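PDB 5BQ3: rhamnose ABC transporter, rhamnose-binding protein from Actinomyces odontolyticus ATCC 17982, which probably binds a sugar, most likely rhamnose, outside the membrane and hands it to its ABC transporter for import. Local coordinates for residues E133-A138 / E175-S180; A191-D196 / F203-G208. One frame throughout, in Å; residues are numbered along the deposited sequence.

How the contacts relate
Both contacts lie in the domain built on the four-stranded parallel sheet: contact 1 links the first turn of helix 134-149 to the last turns of helix 165-180, and contact 2 packs edge strand 187-194 on helix 199-212. Their centres are about 22 Å apart. They are neighbours along the chain, since a short connection leads from helix 165-180 to strand 187-194, and they touch through a long, weak ion pair in which E175 OE1 of contact 1 sits 3.4 Å from K192 NZ of contact 2. Contact 1 is polar, contact 2 mostly van der Waals with a weak water bridge; their centres lie about 17 and 23 Å from the centre of the chain.

Contact 1 (E133-A138 / E175-S180); sequences ESKQVA and EDEIAS
K135 and E177 meet through a salt bridge that ties two helices of the alpha/beta, Rossmann-like domain of a periplasmic binding protein: the first turn of helix 134-149 and the last turns of helix 165-180. The lysine NZ donates to OE2 of the glutamate over 2.9 Å and approaches on the anti lone pair, the one turned away from OE1. The side chains cross at about a right angle, and the ammonium end meets OE2 alone of the two carboxylate oxygens, with K135 CE following at 3.5 Å from the same E177 OE2.

Reach comes from the lysine. Its CG lies anti to the backbone N (chi1 -164°), the chain runs on extended, and a single bend at chi4 swings NZ across to the neighbouring helix; on the way the side chain rests on F173. E177 starts toward helix 134-149 and folds over at chi2 (-75°), packing against L142 and Y184. The lysine is exposed while the glutamate is largely buried, which suggests that the bridge helps pay for keeping a negative charge there. N181 ND2 holds OE1, giving the carboxylate a partner on each oxygen and probably limiting its rotation.

Further out, E133 takes the N-cap position of the lysine's helix, where its carbonyl O accepts from V137 N at 3.2 Å. A138, on the next turn from K135, leans on F173 as well. D176, beside the glutamate, keeps its OD2 6.7 Å from K135 NZ, too far for an ion pair but near enough perhaps to add to the negative field around the ammonium. Farther along segment 175-180, D176 O takes two donors from S180, N and OG, on opposite faces of its carbonyl plane, and S180 OG stands 2.8 Å from D176 O.

Contact 2 (A191-D196 / F203-G208); sequences AKVYGD and FQEAQG
E205 lies alongside V193 and over the carbonyl of Y194 where strand 187-194 leads through a short turn to helix 199-212, the strand-to-helix step of a beta-alpha-beta unit in the Rossmann-like domain. V193 points toward the helix and E205 toward the strand, yet the two do not meet end to end: they slide past each other in opposite directions. The carboxylate therefore comes level with the valine's branch point, E205 OE1 sitting 3.4 Å from V193 CB and nearly as close to CG1. The valine's other flanks rest on L158 of the neighbouring strand and L209 further along the helix.

E205 reaches this place by a fold in its chain. CG stands anti to the carbonyl carbon (chi1 -74°), and the turn at chi2 (-57°) brings the carboxylate round so that OE1 points back toward V193. The CG methylene lies over the peptide that joins Y194 to G195, with E205 CG 3.4 Å from Y194 O.

Strand 187-194 is the outer strand of its sheet. V193 and G195 use their backbones to pair with strand 153-159, whereas Y194, whose side chain points away from the helix, has its N only weakly bonded to a water. That water accepts from Y194 N at 3.4 Å and donates, again weakly, to E205 OE1 at 3.3 Å. K201 NZ forms a long, weak ion pair with E205 OE2, leaving OE1 to the strand side. With an alanine in place of E205, that water would probably lose its helix-side partner, and V193 would be left without the chain lying along it. The two backbones come closest at G195, whose CA is 4.3 Å from E205 CG and 6.3 Å from E205 CA.

Contact 1 (E133-A138 / E175-S180)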
loop_
_atom_site.group_PDB
_atom_site.type_symbol
_atom_site.label_atom_id
_atom_site.label_comp_id
_atom_site.label_asym_id
_atom_site.label_seq_id
_atom_site.Cartn_x
_atom_site.Cartn_y
_atom_site.Cartn_z
ATOM N N GLU A 133 1.389 2.547 7.710
ATOM C CA GLU A 133 0.893 2.021 8.986
ATOM C C GLU A 133 -0.643 2.204 8.986
ATOM O O GLU A 133 -1.133 3.252 8.556
ATOM C CB GLU A 133 1.601 2.730 10.171
ATOM C CG GLU A 133 0.898 2.701 11.525
ATOM C CD GLU A 133 0.714 1.354 12.202
ATOM O OE1 GLU A 133 1.643 0.516 12.135
ATOM O OE2 GLU A 133 -0.348 1.155 12.839
ATOM N N SER A 134 -1.384 1.170 9.433
ATOM C CA SER A 134 -2.849 1.086 9.454
ATOM C C SER A 134 -3.536 2.309 10.095
ATOM O O SER A 134 -4.406 2.902 9.457
ATOM C CB SER A 134 -3.295 -0.185 10.168
ATOM O OG SER A 134 -4.575 -0.598 9.724
ATOM N N LYS A 135 -3.133 2.699 11.323
ATOM C CA LYS A 135 -3.701 3.844 12.049
ATOM C C LYS A 135 -3.420 5.177 11.324
ATOM O O LYS A 135 -4.226 6.105 11.429
ATOM C CB LYS A 135 -3.159 3.892 13.488
ATOM C CG LYS A 135 -3.950 4.796 14.433
ATOM C CD LYS A 135 -3.253 4.953 15.776
ATOM C CE LYS A 135 -3.788 6.111 16.587
ATOM N NZ LYS A 135 -5.114 5.812 17.189
ATOM N N GLN A 136 -2.295 5.268 10.588
ATOM C CA GLN A 136 -1.919 6.477 9.853
ATOM C C GLN A 136 -2.803 6.667 8.622
ATOM O O GLN A 136 -3.065 7.811 8.250
ATOM C CB GLN A 136 -0.434 6.452 9.464
ATOM C CG GLN A 136 0.166 7.833 9.164
ATOM C CD GLN A 136 0.035 8.822 10.299
ATOM O OE1 GLN A 136 0.463 8.580 11.431
ATOM N NE2 GLN A 136 -0.562 9.968 10.012
ATOM N N VAL A 137 -3.274 5.563 8.003
ATOM C CA VAL A 137 -4.172 5.610 6.838
ATOM C C VAL A 137 -5.493 6.269 7.269
ATOM O O VAL A 137 -5.974 7.182 6.599
ATOM C CB VAL A 137 -4.403 4.203 6.212
ATOM C CG1 VAL A 137 -5.412 4.255 5.064
ATOM C CG2 VAL A 137 -3.095 3.594 5.737
ATOM N N ALA A 138 -6.030 5.827 8.421
ATOM C CA ALA A 138 -7.261 6.308 9.030
ATOM C C ALA A 138 -7.176 7.784 9.395
ATOM O O ALA A 138 -8.149 8.511 9.193
ATOM C CB ALA A 138 -7.565 5.489 10.265
ATOM N N GLU A 175 -13.415 5.261 13.433
ATOM C CA GLU A 175 -14.528 5.307 14.389
ATOM C C GLU A 175 -14.036 5.601 15.811
ATOM O O GLU A 175 -14.700 6.341 16.538
ATOM C CB GLU A 175 -15.326 3.990 14.363
ATOM C CG GLU A 175 -16.195 3.829 13.124
ATOM C CD GLU A 175 -16.939 2.513 13.009
ATOM O OE1 GLU A 175 -16.279 1.458 12.879
ATOM O OE2 GLU A 175 -18.192 2.544 13.006
ATOM N N ASP A 176 -12.874 5.039 16.195
ATOM C CA ASP A 176 -12.246 5.239 17.504
ATOM C C ASP A 176 -11.747 6.681 17.673
ATOM O O ASP A 176 -11.867 7.241 18.762
ATOM C CB ASP A 176 -11.070 4.257 17.702
ATOM C CG ASP A 176 -11.441 2.790 17.856
ATOM O OD1 ASP A 176 -12.590 2.501 18.272
ATOM O OD2 ASP A 176 -10.571 1.928 17.592
ATOM N N GLU A 177 -11.181 7.265 16.598
ATOM C CA GLU A 177 -10.648 8.628 16.566
ATOM C C GLU A 177 -11.764 9.670 16.633
ATOM O O GLU A 177 -11.578 10.711 17.260
ATOM C CB GLU A 177 -9.803 8.848 15.306
ATOM C CG GLU A 177 -8.396 8.274 15.383
ATOM C CD GLU A 177 -7.390 9.037 16.224
ATOM O OE1 GLU A 177 -7.522 10.275 16.352
ATOM O OE2 GLU A 177 -6.440 8.396 16.726
ATOM N N ILE A 178 -12.920 9.390 16.001
ATOM C CA ILE A 178 -14.095 10.272 16.010
ATOM C C ILE A 178 -14.647 10.363 17.451
ATOM O O ILE A 178 -14.995 11.455 17.905
ATOM C CB ILE A 178 -15.157 9.779 14.979
ATOM C CG1 ILE A 178 -14.697 10.097 13.541
ATOM C CG2 ILE A 178 -16.555 10.367 15.253
ATOM C CD1 ILE A 178 -15.296 9.226 12.446
ATOM N N ALA A 179 -14.683 9.224 18.166
ATOM C CA ALA A 179 -15.169 9.136 19.541
ATOM C C ALA A 179 -14.173 9.721 20.552
ATOM O O ALA A 179 -14.603 10.288 21.559
ATOM C CB ALA A 179 -15.467 7.689 19.893
ATOM N N SER A 180 -12.857 9.584 20.288
ATOM C CA SER A 180 -11.806 10.050 21.192
ATOM C C SER A 180 -11.300 11.477 20.868
ATOM O O SER A 180 -11.551 12.391 21.656
ATOM C CB SER A 180 -10.635 9.067 21.221
ATOM O OG SER A 180 -10.029 8.907 19.949
#

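Contact 2 (A191-D196 / F203-G208)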
loop_
_atom_site.group_PDB
_atom_site.type_symbol
_atom_site.label_atom_id
_atom_site.label_comp_id
_atom_site.label_asym_id
_atom_site.label_seq_id
_atom_site.Cartn_x
_atom_site.Cartn_y
_atom_site.Cartn_z
ATOM N N ALA A 191 -23.637 6.503 7.442
ATOM C CA ALA A 191 -23.808 5.285 6.649
ATOM C C ALA A 191 -22.493 4.533 6.439
ATOM O O ALA A 191 -21.424 5.147 6.381
ATOM C CB ALA A 191 -24.424 5.616 5.297
ATOM N N LYS A 192 -22.592 3.198 6.305
ATOM C CA LYS A 192 -21.492 2.271 6.039
ATOM C C LYS A 192 -21.963 1.248 5.004
ATOM O O LYS A 192 -22.599 0.247 5.357
ATOM C CB LYS A 192 -21.003 1.589 7.330
ATOM C CG LYS A 192 -20.082 2.452 8.186
ATOM C CD LYS A 192 -19.002 1.620 8.879
ATOM C CE LYS A 192 -19.442 1.043 10.196
ATOM N NZ LYS A 192 -18.446 0.076 10.725
ATOM N N VAL A 193 -21.702 1.533 3.717
ATOM C CA VAL A 193 -22.106 0.677 2.595
ATOM C C VAL A 193 -20.895 -0.085 2.037
ATOM O O VAL A 193 -19.754 0.335 2.238
ATOM C CB VAL A 193 -22.866 1.438 1.480
ATOM C CG1 VAL A 193 -24.245 1.878 1.960
ATOM C CG2 VAL A 193 -22.061 2.620 0.944
ATOM N N TYR A 194 -21.152 -1.208 1.340
ATOM C CA TYR A 194 -20.100 -2.066 0.804
ATOM C C TYR A 194 -20.261 -2.296 -0.704
ATOM O O TYR A 194 -21.281 -2.824 -1.157
ATOM C CB TYR A 194 -20.061 -3.399 1.575
ATOM C CG TYR A 194 -19.837 -3.210 3.062
ATOM C CD1 TYR A 194 -18.569 -2.937 3.567
ATOM C CD2 TYR A 194 -20.900 -3.258 3.959
ATOM C CE1 TYR A 194 -18.362 -2.726 4.930
ATOM C CE2 TYR A 194 -20.706 -3.049 5.325
ATOM C CZ TYR A 194 -19.433 -2.786 5.806
ATOM O OH TYR A 194 -19.228 -2.584 7.150
ATOM N N GLY A 195 -19.243 -1.876 -1.453
ATOM C CA GLY A 195 -19.182 -1.994 -2.908
ATOM C C GLY A 195 -18.585 -3.294 -3.411
ATOM O O GLY A 195 -18.573 -3.541 -4.620
ATOM N N ASP A 196 -18.067 -4.125 -2.478
ATOM C CA ASP A 196 -17.467 -5.449 -2.688
ATOM C C ASP A 196 -16.318 -5.455 -3.731
ATOM O O ASP A 196 -16.105 -6.475 -4.389
ATOM C CB ASP A 196 -18.555 -6.483 -3.068
ATOM C CG ASP A 196 -19.645 -6.674 -2.024
ATOM O OD1 ASP A 196 -19.325 -6.635 -0.812
ATOM O OD2 ASP A 196 -20.808 -6.898 -2.417
ATOM N N PHE A 203 -20.979 1.653 -7.713
ATOM C CA PHE A 203 -21.737 2.711 -8.384
ATOM C C PHE A 203 -23.181 2.715 -7.881
ATOM O O PHE A 203 -23.742 3.787 -7.646
ATOM C CB PHE A 203 -21.697 2.524 -9.913
ATOM C CG PHE A 203 -22.273 3.676 -10.703
ATOM C CD1 PHE A 203 -23.637 3.747 -10.970
ATOM C CD2 PHE A 203 -21.453 4.681 -11.195
ATOM C CE1 PHE A 203 -24.171 4.819 -11.687
ATOM C CE2 PHE A 203 -21.985 5.742 -11.931
ATOM C CZ PHE A 203 -23.342 5.811 -12.162
ATOM N N GLN A 204 -23.777 1.511 -7.732
ATOM C CA GLN A 204 -25.144 1.302 -7.250
ATOM C C GLN A 204 -25.265 1.697 -5.783
ATOM O O GLN A 204 -26.282 2.274 -5.393
ATOM C CB GLN A 204 -25.573 -0.160 -7.448
ATOM C CG GLN A 204 -25.980 -0.490 -8.883
ATOM C CD GLN A 204 -26.001 -1.969 -9.203
ATOM O OE1 GLN A 204 -25.773 -2.840 -8.352
ATOM N NE2 GLN A 204 -26.273 -2.284 -10.461
ATOM N N GLU A 205 -24.220 1.405 -4.978
ATOM C CA GLU A 205 -24.160 1.744 -3.553
ATOM C C GLU A 205 -24.054 3.253 -3.360
ATOM O O GLU A 205 -24.678 3.781 -2.445
ATOM C CB GLU A 205 -22.999 1.027 -2.845
ATOM C CG GLU A 205 -23.229 -0.460 -2.604
ATOM C CD GLU A 205 -24.461 -0.864 -1.813
ATOM O OE1 GLU A 205 -24.732 -0.249 -0.756
ATOM O OE2 GLU A 205 -25.148 -1.816 -2.243
ATOM N N ALA A 206 -23.297 3.943 -4.237
ATOM C CA ALA A 206 -23.125 5.400 -4.220
ATOM C C ALA A 206 -24.419 6.107 -4.633
ATOM O O ALA A 206 -24.730 7.170 -4.095
ATOM C CB ALA A 206 -21.990 5.806 -5.145
ATOM N N GLN A 207 -25.169 5.506 -5.582
ATOM C CA GLN A 207 -26.447 6.009 -6.091
ATOM C C GLN A 207 -27.511 5.957 -4.983
ATOM O O GLN A 207 -28.214 6.946 -4.768
ATOM C CB GLN A 207 -26.884 5.191 -7.321
ATOM C CG GLN A 207 -28.035 5.812 -8.114
ATOM C CD GLN A 207 -28.424 5.028 -9.349
ATOM O OE1 GLN A 207 -27.888 3.951 -9.651
ATOM N NE2 GLN A 207 -29.380 5.557 -10.096
ATOM N N GLY A 208 -27.585 4.822 -4.282
ATOM C CA GLY A 208 -28.507 4.597 -3.173
ATOM C C GLY A 208 -28.155 5.380 -1.923
ATOM O O GLY A 208 -29.038 5.697 -1.120
HETATM O O HOH W 1 -24.261 -2.637 1.469
#